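Local coordinates for 5-formyl-3-hydroxy-2-methylpyridine 4-carboxylate 5-dehydrogenase (Mesorhizobium japonicum MAFF 303099, PDB 4OM8), which oxidises the pyridoxine breakdown product FHMPC to a pyridine dicarboxylate with NAD(+) and also reduces it with NADH to 4-pyridoxate, at residues A[4-9]-A[81-86]; A[110-115]-A[132-137]; A[149-154]-A[176-181]. One frame throughout, in Å; residues are numbered along the deposited sequence. Where two conformers were deposited one is given.

Contact 1: A[4-9]-A[81-86]; sequences NIAIIG and DLVIEN. With NAD (nicotinamide-adenine-dinucleotide), chain C.
Ile5 to Ile8 and Leu82 to Glu85 pair in parallel at the centre of the Rossmann fold, the first strand against the fourth, and their C-terminal ends reach the dinucleotide. The backbone ladder alternates regularly: Ala6 N donates to Leu82 O (2.9 Å), Ile84 N to Ala6 O, and Ile8 N to Ile84 O in a nearly straight bond of 174°. At the start of the ladder Asn4 O takes two donors, Asp81 N at 2.8 Å and Leu82 N at 3.3 Å. Asp81 returns the grip with its carboxylate: OD2 receives Asn4 N at 3.0 Å from its anti side, 30° out of plane, and also accepts from Arg3 N. Branched aliphatic residues suit the buried strands. On one face Ile5 and Leu82 lie alongside each other, CD1 to CD2, while Ile5 CG2 meets Ile84 CD1; helix 14-23 packs over Ile7 and Ile84. On the other face Ile8 CG1 presses on Val83 CG1 at 3.7 Å. Ile8 CG1 stands anti to the carbonyl carbon (chi1 -49°), which leaves CG2 for the adenine. Gly9 is the first glycine of what fits a Rossmann GxGxxG motif; its positive phi would jam a CB against the preceding carbonyl O. Its CA lies near NAD N3A. The closest touch of Ile8 on the adenine is CG2 to NAD C2A, 3.5 Å.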
loop_
_atom_site.group_PDB
_atom_site.type_symbol
_atom_site.label_atom_id
_atom_site.label_comp_id
_atom_site.label_asym_id
_atom_site.label_seq_id
_atom_site.Cartn_x
_atom_site.Cartn_y
_atom_site.Cartn_z
ATOM N N ASN A 4 28.857 -16.092 -11.279
ATOM C CA ASN A 4 28.221 -16.560 -12.501
ATOM C C ASN A 4 26.818 -17.047 -12.210
ATOM O O ASN A 4 26.619 -17.930 -11.383
ATOM C CB ASN A 4 29.061 -17.670 -13.140
ATOM C CG ASN A 4 30.499 -17.241 -13.370
ATOM O OD1 ASN A 4 30.760 -16.117 -13.800
ATOM N ND2 ASN A 4 31.437 -18.131 -13.076
ATOM N N ILE A 5 25.846 -16.442 -12.880
ATOM C CA ILE A 5 24.449 -16.745 -12.636
ATOM C C ILE A 5 23.805 -17.295 -13.900
ATOM O O ILE A 5 24.038 -16.790 -15.003
ATOM C CB ILE A 5 23.698 -15.493 -12.160
ATOM C CG1 ILE A 5 24.329 -14.995 -10.852
ATOM C CG2 ILE A 5 22.196 -15.799 -11.998
ATOM C CD1 ILE A 5 23.714 -13.718 -10.297
ATOM N N ALA A 6 23.017 -18.350 -13.740
ATOM C CA ALA A 6 22.154 -18.838 -14.809
ATOM C C ALA A 6 20.714 -18.574 -14.405
ATOM O O ALA A 6 20.346 -18.803 -13.257
ATOM C CB ALA A 6 22.367 -20.329 -15.068
ATOM N N ILE A 7 19.915 -18.099 -15.351
ATOM C CA ILE A 7 18.473 -17.976 -15.177
ATOM C C ILE A 7 17.758 -18.953 -16.106
ATOM O O ILE A 7 18.025 -18.989 -17.316
ATOM C CB ILE A 7 17.987 -16.530 -15.438
ATOM C CG1 ILE A 7 18.623 -15.582 -14.419
ATOM C CG2 ILE A 7 16.465 -16.464 -15.362
ATOM C CD1 ILE A 7 18.465 -14.117 -14.725
ATOM N N ILE A 8 16.863 -19.757 -15.525
ATOM C CA ILE A 8 16.059 -20.715 -16.286
ATOM C C ILE A 8 14.616 -20.235 -16.340
ATOM O O ILE A 8 13.891 -20.284 -15.337
ATOM C CB ILE A 8 16.112 -22.116 -15.657
ATOM C CG1 ILE A 8 17.563 -22.524 -15.380
ATOM C CG2 ILE A 8 15.350 -23.128 -16.517
ATOM C CD1 ILE A 8 18.485 -22.493 -16.604
ATOM N N GLY A 9 14.215 -19.728 -17.503
ATOM C CA GLY A 9 12.862 -19.220 -17.694
ATOM C C GLY A 9 12.914 -17.732 -17.924
ATOM O O GLY A 9 13.374 -16.975 -17.056
ATOM N N ASP A 81 27.432 -20.390 -10.349
ATOM C CA ASP A 81 27.502 -20.336 -8.890
ATOM C C ASP A 81 26.113 -20.252 -8.287
ATOM O O ASP A 81 25.909 -20.611 -7.126
ATOM C CB ASP A 81 28.327 -19.138 -8.440
ATOM C CG ASP A 81 29.719 -19.152 -9.015
ATOM O OD1 ASP A 81 30.371 -20.221 -8.956
ATOM O OD2 ASP A 81 30.156 -18.106 -9.528
ATOM N N LEU A 82 25.175 -19.743 -9.086
ATOM C CA LEU A 82 23.780 -19.588 -8.694
ATOM C C LEU A 82 22.942 -19.861 -9.920
ATOM O O LEU A 82 23.212 -19.291 -10.983
ATOM C CB LEU A 82 23.505 -18.180 -8.148
ATOM C CG LEU A 82 22.038 -17.755 -7.996
ATOM C CD1 LEU A 82 21.351 -18.565 -6.912
ATOM C CD2 LEU A 82 21.925 -16.256 -7.690
ATOM N N VAL A 83 21.973 -20.767 -9.791
ATOM C CA VAL A 83 20.955 -20.949 -10.818
ATOM C C VAL A 83 19.645 -20.463 -10.240
ATOM O O VAL A 83 19.221 -20.928 -9.186
ATOM C CB VAL A 83 20.806 -22.411 -11.266
ATOM C CG1 VAL A 83 19.706 -22.537 -12.332
ATOM C CG2 VAL A 83 22.139 -22.968 -11.771
ATOM N N ILE A 84 19.017 -19.516 -10.921
ATOM C CA ILE A 84 17.704 -19.036 -10.524
ATOM C C ILE A 84 16.681 -19.707 -11.420
ATOM O O ILE A 84 16.626 -19.440 -12.630
ATOM C CB ILE A 84 17.590 -17.507 -10.633
ATOM C CG1 ILE A 84 18.632 -16.834 -9.732
ATOM C CG2 ILE A 84 16.175 -17.046 -10.263
ATOM C CD1 ILE A 84 18.694 -15.341 -9.917
ATOM N N GLU A 85 15.904 -20.608 -10.835
ATOM C CA GLU A 85 14.827 -21.262 -11.560
ATOM C C GLU A 85 13.620 -20.334 -11.571
ATOM O O GLU A 85 13.165 -19.851 -10.511
ATOM C CB GLU A 85 14.486 -22.613 -10.925
ATOM C CG GLU A 85 13.194 -23.219 -11.453
ATOM C CD GLU A 85 11.995 -22.754 -10.666
ATOM O OE1 GLU A 85 11.989 -22.961 -9.437
ATOM O OE2 GLU A 85 11.065 -22.182 -11.268
ATOM N N ASN A 86 13.105 -20.091 -12.774
ATOM C CA ASN A 86 12.088 -19.076 -13.010
ATOM C C ASN A 86 11.077 -19.567 -14.052
ATOM O O ASN A 86 10.723 -18.843 -14.978
ATOM C CB ASN A 86 12.785 -17.785 -13.471
ATOM C CG ASN A 86 11.853 -16.590 -13.545
ATOM O OD1 ASN A 86 11.066 -16.326 -12.632
ATOM N ND2 ASN A 86 11.942 -15.859 -14.649
HETATM P PA NAD C . 5.871 -16.816 -17.342
HETATM O O1A NAD C . 4.771 -17.818 -17.644
HETATM O O2A NAD C . 5.766 -15.383 -17.841
HETATM O O5B NAD C . 7.253 -17.432 -17.890
HETATM C C5B NAD C . 7.608 -18.801 -17.693
HETATM C C4B NAD C . 8.694 -19.145 -18.701
HETATM O O4B NAD C . 9.240 -20.428 -18.393
HETATM C C3B NAD C . 8.130 -19.215 -20.120
HETATM O O3B NAD C . 8.858 -18.335 -20.986
HETATM C C2B NAD C . 8.307 -20.678 -20.508
HETATM O O2B NAD C . 8.567 -20.898 -21.903
HETATM C C1B NAD C . 9.488 -21.079 -19.647
HETATM N N9A NAD C . 9.652 -22.524 -19.407
HETATM C C8A NAD C . 8.695 -23.455 -19.258
HETATM N N7A NAD C . 9.245 -24.672 -19.022
HETATM C C5A NAD C . 10.580 -24.522 -19.014
HETATM C C6A NAD C . 11.754 -25.392 -18.827
HETATM N N6A NAD C . 11.616 -26.720 -18.588
HETATM N N1A NAD C . 12.976 -24.821 -18.904
HETATM C C2A NAD C . 13.137 -23.508 -19.143
HETATM N N3A NAD C . 12.113 -22.659 -19.324
HETATM C C4A NAD C . 10.839 -23.105 -19.274
HETATM O O3 NAD C . 6.128 -16.889 -15.751
HETATM P PN NAD C . 6.614 -15.688 -14.797
HETATM O O1N NAD C . 5.445 -14.762 -14.516
HETATM O O2N NAD C . 7.916 -15.085 -15.274
HETATM O O5D NAD C . 6.913 -16.482 -13.437
HETATM C C5D NAD C . 7.963 -17.454 -13.346
HETATM C C4D NAD C . 8.068 -17.882 -11.887
HETATM O O4D NAD C . 8.251 -16.705 -11.105
HETATM C C3D NAD C . 6.794 -18.533 -11.372
HETATM O O3D NAD C . 7.177 -19.457 -10.350
HETATM C C2D NAD C . 6.032 -17.393 -10.724
HETATM O O2D NAD C . 5.194 -17.842 -9.654
HETATM C C1D NAD C . 7.166 -16.540 -10.182
HETATM N N1N NAD C . 6.855 -15.109 -10.036
HETATM C C2N NAD C . 6.009 -14.461 -10.864
HETATM C C3N NAD C . 5.770 -13.096 -10.687
HETATM C C7N NAD C . 4.811 -12.319 -11.550
HETATM O O7N NAD C . 4.569 -12.646 -12.702
HETATM N N7N NAD C . 4.217 -11.266 -10.991
HETATM C C4N NAD C . 6.413 -12.411 -9.662
HETATM C C5N NAD C . 7.288 -13.104 -8.836
HETATM C C6N NAD C . 7.496 -14.458 -9.056
#

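Contact 2: A[110-115]-A[132-137]; sequences IVASDT and RMVGMH. With NAD (nicotinamide-adenine-dinucleotide), chain C.
Strands 110-113 and 133-137 run parallel with a marked twist of 43°, Val111 N donating to Arg132 O, Val134 N to Val111 O, Ser113 N to Val134 O and Met136 N to Ser113 O. Together with helix 120-123 they form a beta-alpha-beta unit of the Rossmann fold. Apolar side chains line much of both faces. Ala112 is small enough for Met136 to lie close, CB to CB at 3.6 Å, and Val134 CG1 touches both Ile110 CG2 (3.9 Å) and Ala112 CB (4.1 Å). On the face of Val111 and Met133, the flexible methionine lays CE against Val111 CG1 in one of its two conformers, so this touch is doubtful in detail. Toward the C-terminal ends of the strands the chemistry turns polar. Ser113 OG accepts from Thr115 N at 3.0 Å, an ST turn next to the cofactor; the same OG is hydrogen-bonded to Glu85 OE1. Asp114 OD1 accepts from Trp138 N, which ties the chain just past one strand to that just past the other. His137, inferred to be important for catalysis, extends with CG anti to its backbone N (chi1 179°), and its ring is held by Glu149 at ND1 and Ser116 at NE2. Asp114 O lies at the ring edge, in plane, 3.4 Å from His137 CD2; NE2 of the same ring stands 3.7 Å from NAD C5N.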
loop_
_atom_site.group_PDB
_atom_site.type_symbol
_atom_site.label_atom_id
_atom_site.label_comp_id
_atom_site.label_asym_id
_atom_site.label_seq_id
_atom_site.Cartn_x
_atom_site.Cartn_y
_atom_site.Cartn_z
ATOM N N ILE A 110 24.338 -22.673 -5.598
ATOM C CA ILE A 110 23.043 -22.392 -5.001
ATOM C C ILE A 110 21.975 -22.446 -6.091
ATOM O O ILE A 110 22.171 -21.947 -7.200
ATOM C CB ILE A 110 23.040 -21.038 -4.265
ATOM C CG1 ILE A 110 23.978 -21.134 -3.061
ATOM C CG2 ILE A 110 21.627 -20.661 -3.812
ATOM C CD1 ILE A 110 24.203 -19.844 -2.331
ATOM N N VAL A 111 20.861 -23.095 -5.782
ATOM C CA VAL A 111 19.719 -23.113 -6.680
ATOM C C VAL A 111 18.564 -22.380 -6.011
ATOM O O VAL A 111 18.069 -22.808 -4.975
ATOM C CB VAL A 111 19.302 -24.540 -7.040
ATOM C CG1 VAL A 111 18.124 -24.516 -7.995
ATOM C CG2 VAL A 111 20.485 -25.260 -7.692
ATOM N N ALA A 112 18.163 -21.253 -6.594
ATOM C CA ALA A 112 17.088 -20.447 -6.042
ATOM C C ALA A 112 15.852 -20.561 -6.903
ATOM O O ALA A 112 15.966 -20.630 -8.121
ATOM C CB ALA A 112 17.518 -18.991 -5.950
ATOM N N SER A 113 14.680 -20.603 -6.283
ATOM C CA SER A 113 13.432 -20.530 -7.031
ATOM C C SER A 113 12.780 -19.174 -6.865
ATOM O O SER A 113 12.735 -18.638 -5.755
ATOM C CB SER A 113 12.451 -21.607 -6.571
ATOM O OG SER A 113 11.235 -21.504 -7.305
ATOM N N ASP A 114 12.228 -18.658 -7.965
ATOM C CA ASP A 114 11.433 -17.431 -7.962
ATOM C C ASP A 114 9.964 -17.710 -7.622
ATOM O O ASP A 114 9.139 -16.797 -7.697
ATOM C CB ASP A 114 11.541 -16.750 -9.336
ATOM C CG ASP A 114 11.079 -15.295 -9.341
ATOM O OD1 ASP A 114 11.150 -14.618 -8.305
ATOM O OD2 ASP A 114 10.712 -14.817 -10.435
ATOM N N THR A 115 9.641 -18.944 -7.224
ATOM C CA THR A 115 8.249 -19.319 -6.955
ATOM C C THR A 115 7.552 -18.354 -5.993
ATOM O O THR A 115 8.149 -17.848 -5.044
ATOM C CB THR A 115 8.142 -20.744 -6.379
ATOM O OG1 THR A 115 6.751 -21.095 -6.248
ATOM C CG2 THR A 115 8.813 -20.831 -5.005
ATOM N N ARG A 132 21.421 -26.269 -0.339
ATOM C CA ARG A 132 21.806 -25.126 -1.168
ATOM C C ARG A 132 20.649 -24.659 -2.060
ATOM O O ARG A 132 20.856 -23.876 -3.003
ATOM C CB ARG A 132 23.051 -25.440 -2.029
ATOM C CG ARG A 132 23.076 -26.784 -2.780
ATOM C CD ARG A 132 22.044 -26.892 -3.927
ATOM N NE ARG A 132 22.120 -28.230 -4.524
ATOM C CZ ARG A 132 22.936 -28.550 -5.527
ATOM N NH1 ARG A 132 23.720 -27.627 -6.075
ATOM N NH2 ARG A 132 22.965 -29.801 -5.986
ATOM N N MET A 133 19.440 -25.134 -1.771
ATOM C CA MET A 133 18.257 -24.624 -2.465
ATOM C C MET A 133 17.467 -23.706 -1.547
ATOM O O MET A 133 17.301 -23.980 -0.365
ATOM C CB MET A 133 17.353 -25.742 -2.973
ATOM C CG MET A 133 16.020 -25.197 -3.493
ATOM S SD MET A 133 15.041 -26.363 -4.431
ATOM C CE MET A 133 15.940 -26.404 -5.973
ATOM N N VAL A 134 16.991 -22.602 -2.113
ATOM C CA VAL A 134 16.398 -21.519 -1.343
ATOM C C VAL A 134 15.392 -20.780 -2.204
ATOM O O VAL A 134 15.460 -20.840 -3.439
ATOM C CB VAL A 134 17.516 -20.551 -0.857
ATOM C CG1 VAL A 134 18.204 -19.867 -2.043
ATOM C CG2 VAL A 134 17.003 -19.521 0.139
ATOM N N GLY A 135 14.455 -20.087 -1.570
ATOM C CA GLY A 135 13.594 -19.181 -2.304
ATOM C C GLY A 135 14.244 -17.823 -2.466
ATOM O O GLY A 135 14.813 -17.283 -1.520
ATOM N N MET A 136 14.201 -17.294 -3.688
ATOM C CA MET A 136 14.638 -15.933 -3.975
ATOM C C MET A 136 13.506 -15.309 -4.773
ATOM O O MET A 136 13.433 -15.453 -5.995
ATOM C CB MET A 136 15.954 -15.920 -4.757
ATOM C CG MET A 136 16.541 -14.545 -4.994
ATOM S SD MET A 136 17.876 -14.668 -6.203
ATOM C CE MET A 136 18.665 -13.066 -5.991
ATOM N N HIS A 137 12.601 -14.642 -4.063
ATOM C CA HIS A 137 11.330 -14.258 -4.645
ATOM C C HIS A 137 11.332 -12.781 -5.016
ATOM O O HIS A 137 11.265 -11.912 -4.153
ATOM C CB HIS A 137 10.197 -14.576 -3.672
ATOM C CG HIS A 137 8.850 -14.183 -4.175
ATOM N ND1 HIS A 137 8.092 -13.213 -3.560
ATOM C CD2 HIS A 137 8.126 -14.620 -5.234
ATOM C CE1 HIS A 137 6.952 -13.072 -4.215
ATOM N NE2 HIS A 137 6.944 -13.918 -5.231
HETATM P PA NAD C . 5.871 -16.816 -17.342
HETATM O O1A NAD C . 4.771 -17.818 -17.644
HETATM O O2A NAD C . 5.766 -15.383 -17.841
HETATM O O5B NAD C . 7.253 -17.432 -17.890
HETATM C C5B NAD C . 7.608 -18.801 -17.693
HETATM C C4B NAD C . 8.694 -19.145 -18.701
HETATM O O4B NAD C . 9.240 -20.428 -18.393
HETATM C C3B NAD C . 8.130 -19.215 -20.120
HETATM O O3B NAD C . 8.858 -18.335 -20.986
HETATM C C2B NAD C . 8.307 -20.678 -20.508
HETATM O O2B NAD C . 8.567 -20.898 -21.903
HETATM C C1B NAD C . 9.488 -21.079 -19.647
HETATM N N9A NAD C . 9.652 -22.524 -19.407
HETATM C C8A NAD C . 8.695 -23.455 -19.258
HETATM N N7A NAD C . 9.245 -24.672 -19.022
HETATM C C5A NAD C . 10.580 -24.522 -19.014
HETATM C C6A NAD C . 11.754 -25.392 -18.827
HETATM N N6A NAD C . 11.616 -26.720 -18.588
HETATM N N1A NAD C . 12.976 -24.821 -18.904
HETATM C C2A NAD C . 13.137 -23.508 -19.143
HETATM N N3A NAD C . 12.113 -22.659 -19.324
HETATM C C4A NAD C . 10.839 -23.105 -19.274
HETATM O O3 NAD C . 6.128 -16.889 -15.751
HETATM P PN NAD C . 6.614 -15.688 -14.797
HETATM O O1N NAD C . 5.445 -14.762 -14.516
HETATM O O2N NAD C . 7.916 -15.085 -15.274
HETATM O O5D NAD C . 6.913 -16.482 -13.437
HETATM C C5D NAD C . 7.963 -17.454 -13.346
HETATM C C4D NAD C . 8.068 -17.882 -11.887
HETATM O O4D NAD C . 8.251 -16.705 -11.105
HETATM C C3D NAD C . 6.794 -18.533 -11.372
HETATM O O3D NAD C . 7.177 -19.457 -10.350
HETATM C C2D NAD C . 6.032 -17.393 -10.724
HETATM O O2D NAD C . 5.194 -17.842 -9.654
HETATM C C1D NAD C . 7.166 -16.540 -10.182
HETATM N N1N NAD C . 6.855 -15.109 -10.036
HETATM C C2N NAD C . 6.009 -14.461 -10.864
HETATM C C3N NAD C . 5.770 -13.096 -10.687
HETATM C C7N NAD C . 4.811 -12.319 -11.550
HETATM O O7N NAD C . 4.569 -12.646 -12.702
HETATM N N7N NAD C . 4.217 -11.266 -10.991
HETATM C C4N NAD C . 6.413 -12.411 -9.662
HETATM C C5N NAD C . 7.288 -13.104 -8.836
HETATM C C6N NAD C . 7.496 -14.458 -9.056
#

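Contact 3: A[149-154]-A[176-181]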
loop_
_atom_site.group_PDB
_atom_site.type_symbol
_atom_site.label_atom_id
_atom_site.label_comp_id
_atom_site.label_asym_id
_atom_site.label_seq_id
_atom_site.Cartn_x
_atom_site.Cartn_y
_atom_site.Cartn_z
ATOM N N GLU A 149 12.556 -11.210 -1.488
ATOM C CA GLU A 149 12.425 -12.099 -0.333
ATOM C C GLU A 149 13.376 -13.286 -0.442
ATOM O O GLU A 149 13.489 -13.893 -1.508
ATOM C CB GLU A 149 10.994 -12.617 -0.205
ATOM C CG GLU A 149 9.953 -11.531 0.100
ATOM C CD GLU A 149 8.567 -12.110 0.131
ATOM O OE1 GLU A 149 8.102 -12.571 -0.931
ATOM O OE2 GLU A 149 7.958 -12.110 1.218
ATOM N N VAL A 150 14.036 -13.622 0.661
ATOM C CA VAL A 150 14.917 -14.789 0.722
ATOM C C VAL A 150 14.312 -15.781 1.711
ATOM O O VAL A 150 14.119 -15.435 2.884
ATOM C CB VAL A 150 16.335 -14.393 1.154
ATOM C CG1 VAL A 150 17.251 -15.604 1.081
ATOM C CG2 VAL A 150 16.875 -13.274 0.255
ATOM N N ILE A 151 13.975 -16.982 1.244
ATOM C CA ILE A 151 13.217 -17.927 2.067
ATOM C C ILE A 151 13.837 -19.310 2.177
ATOM O O ILE A 151 13.869 -20.068 1.213
ATOM C CB ILE A 151 11.783 -18.118 1.536
ATOM C CG1 ILE A 151 11.151 -16.769 1.163
ATOM C CG2 ILE A 151 10.930 -18.867 2.562
ATOM C CD1 ILE A 151 11.132 -16.470 -0.344
ATOM N N ALA A 152 14.260 -19.668 3.382
ATOM C CA ALA A 152 14.715 -21.027 3.612
ATOM C C ALA A 152 13.569 -22.027 3.633
ATOM O O ALA A 152 12.517 -21.785 4.233
ATOM C CB ALA A 152 15.471 -21.102 4.916
ATOM N N GLY A 153 13.775 -23.174 2.990
ATOM C CA GLY A 153 12.931 -24.328 3.246
ATOM C C GLY A 153 13.445 -25.048 4.487
ATOM O O GLY A 153 14.458 -24.650 5.062
ATOM N N GLU A 154 12.752 -26.107 4.894
ATOM C CA GLU A 154 13.118 -26.821 6.109
ATOM C C GLU A 154 14.565 -27.321 6.095
ATOM O O GLU A 154 15.210 -27.375 7.146
ATOM C CB GLU A 154 12.156 -27.987 6.327
ATOM C CG GLU A 154 12.361 -28.724 7.634
ATOM C CD GLU A 154 11.924 -27.918 8.841
ATOM O OE1 GLU A 154 11.208 -26.906 8.669
ATOM O OE2 GLU A 154 12.289 -28.305 9.971
ATOM N N VAL A 176 14.941 -9.213 2.119
ATOM C CA VAL A 176 14.291 -9.457 3.401
ATOM C C VAL A 176 14.246 -10.960 3.639
ATOM O O VAL A 176 13.862 -11.739 2.768
ATOM C CB VAL A 176 12.871 -8.843 3.485
ATOM C CG1 VAL A 176 12.939 -7.324 3.392
ATOM C CG2 VAL A 176 11.958 -9.405 2.419
ATOM N N VAL A 177 14.683 -11.360 4.826
ATOM C CA VAL A 177 14.729 -12.769 5.166
ATOM C C VAL A 177 13.400 -13.208 5.777
ATOM O O VAL A 177 12.932 -12.634 6.774
ATOM C CB VAL A 177 15.894 -13.060 6.127
ATOM C CG1 VAL A 177 15.852 -14.499 6.590
ATOM C CG2 VAL A 177 17.232 -12.767 5.435
ATOM N N VAL A 178 12.796 -14.216 5.155
ATOM C CA VAL A 178 11.543 -14.793 5.607
ATOM C C VAL A 178 11.920 -16.056 6.363
ATOM O O VAL A 178 12.501 -16.979 5.791
ATOM C CB VAL A 178 10.607 -15.090 4.436
ATOM C CG1 VAL A 178 9.319 -15.811 4.915
ATOM C CG2 VAL A 178 10.281 -13.789 3.690
ATOM N N LYS A 179 11.623 -16.062 7.662
ATOM C CA LYS A 179 12.214 -17.019 8.601
ATOM C C LYS A 179 11.419 -18.296 8.766
ATOM O O LYS A 179 11.861 -19.213 9.456
ATOM C CB LYS A 179 12.403 -16.347 9.965
ATOM C CG LYS A 179 13.389 -15.189 9.917
ATOM C CD LYS A 179 13.328 -14.294 11.149
ATOM C CE LYS A 179 14.233 -14.785 12.258
ATOM N NZ LYS A 179 14.199 -13.824 13.403
ATOM N N LYS A 180 10.253 -18.358 8.132
ATOM C CA LYS A 180 9.481 -19.592 8.070
ATOM C C LYS A 180 8.933 -19.752 6.656
ATOM O O LYS A 180 8.524 -18.780 6.018
ATOM C CB LYS A 180 8.340 -19.589 9.099
ATOM C CG LYS A 180 8.821 -19.519 10.549
ATOM C CD LYS A 180 7.671 -19.603 11.549
ATOM C CE LYS A 180 8.186 -19.343 12.964
ATOM N NZ LYS A 180 7.088 -19.322 13.974
ATOM N N ASP A 181 8.916 -20.990 6.185
ATOM C CA ASP A 181 8.421 -21.315 4.852
ATOM C C ASP A 181 6.886 -21.389 4.844
ATOM O O ASP A 181 6.296 -22.446 4.622
ATOM C CB ASP A 181 9.070 -22.644 4.419
ATOM C CG ASP A 181 8.775 -23.044 2.988
ATOM O OD1 ASP A 181 8.429 -22.190 2.144
ATOM O OD2 ASP A 181 8.918 -24.256 2.708
HETATM O O HOH W 1 15.019 -17.669 5.168
HETATM O O HOH W 2 12.209 -19.816 6.178
#
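Glu149 leaves the strand with CB 4.1 Å from Val178 CG2, and its next carbon, CG, rests on Val176 CG2 at 3.7 Å. CG is anti to the carbonyl carbon (chi1 -65°) and the chain then runs extended, bringing the carboxylate past the valines: OE2 lies 3.8 Å from Val178 CG2 and accepts from the backbone N of Val186 and Glu187, while OE1 is bonded to the imidazole of His137. A buried carboxylate is thus satisfied at both oxygens. The two strands are the parallel arms of a beta-alpha-beta crossover through helix 158-170, at the edge of the Rossmann-type sheet within the subunit. Val150 N donates to Val176 O and Val178 N to Val150 O, the latter at 175°; the beta-branched residues suit this extended backbone. Ile151 and Val178 lie side by side, CG1 to CB. Further along the strands part and water enters: one molecule accepts from Ala152 N and donates to Val178 O, and a second bridges Ala152 O and Val178 O. Asp181 then closes in, CB 3.6 Å from Ala152 O, its carboxylate oxygens held by Ile120 N and Thr121 OG1.

All three contacts are parallel strand pairs of one sheet. Contacts 1 and 2 are neighbours in it, about 9 Å between centres, and both touch NAD. Contact 3 lies about 10 Å from contact 2 between centres, and strand 147-151 runs antiparallel to strand 133-137, so the sheet changes direction between them. The link there joins a backbone bond, Gly135 to Ile151, to a side-chain one that makes Glu149 probably a second-shell partner of the inferred catalytic histidine. Contact 2 is wholly buried and contact 1 nearly so, with regular ladders, while contact 3, at the sheet edge within the subunit, is largely buried in its strands but opens beyond them to bridging waters and exposed lysines; it alone meets the second subunit.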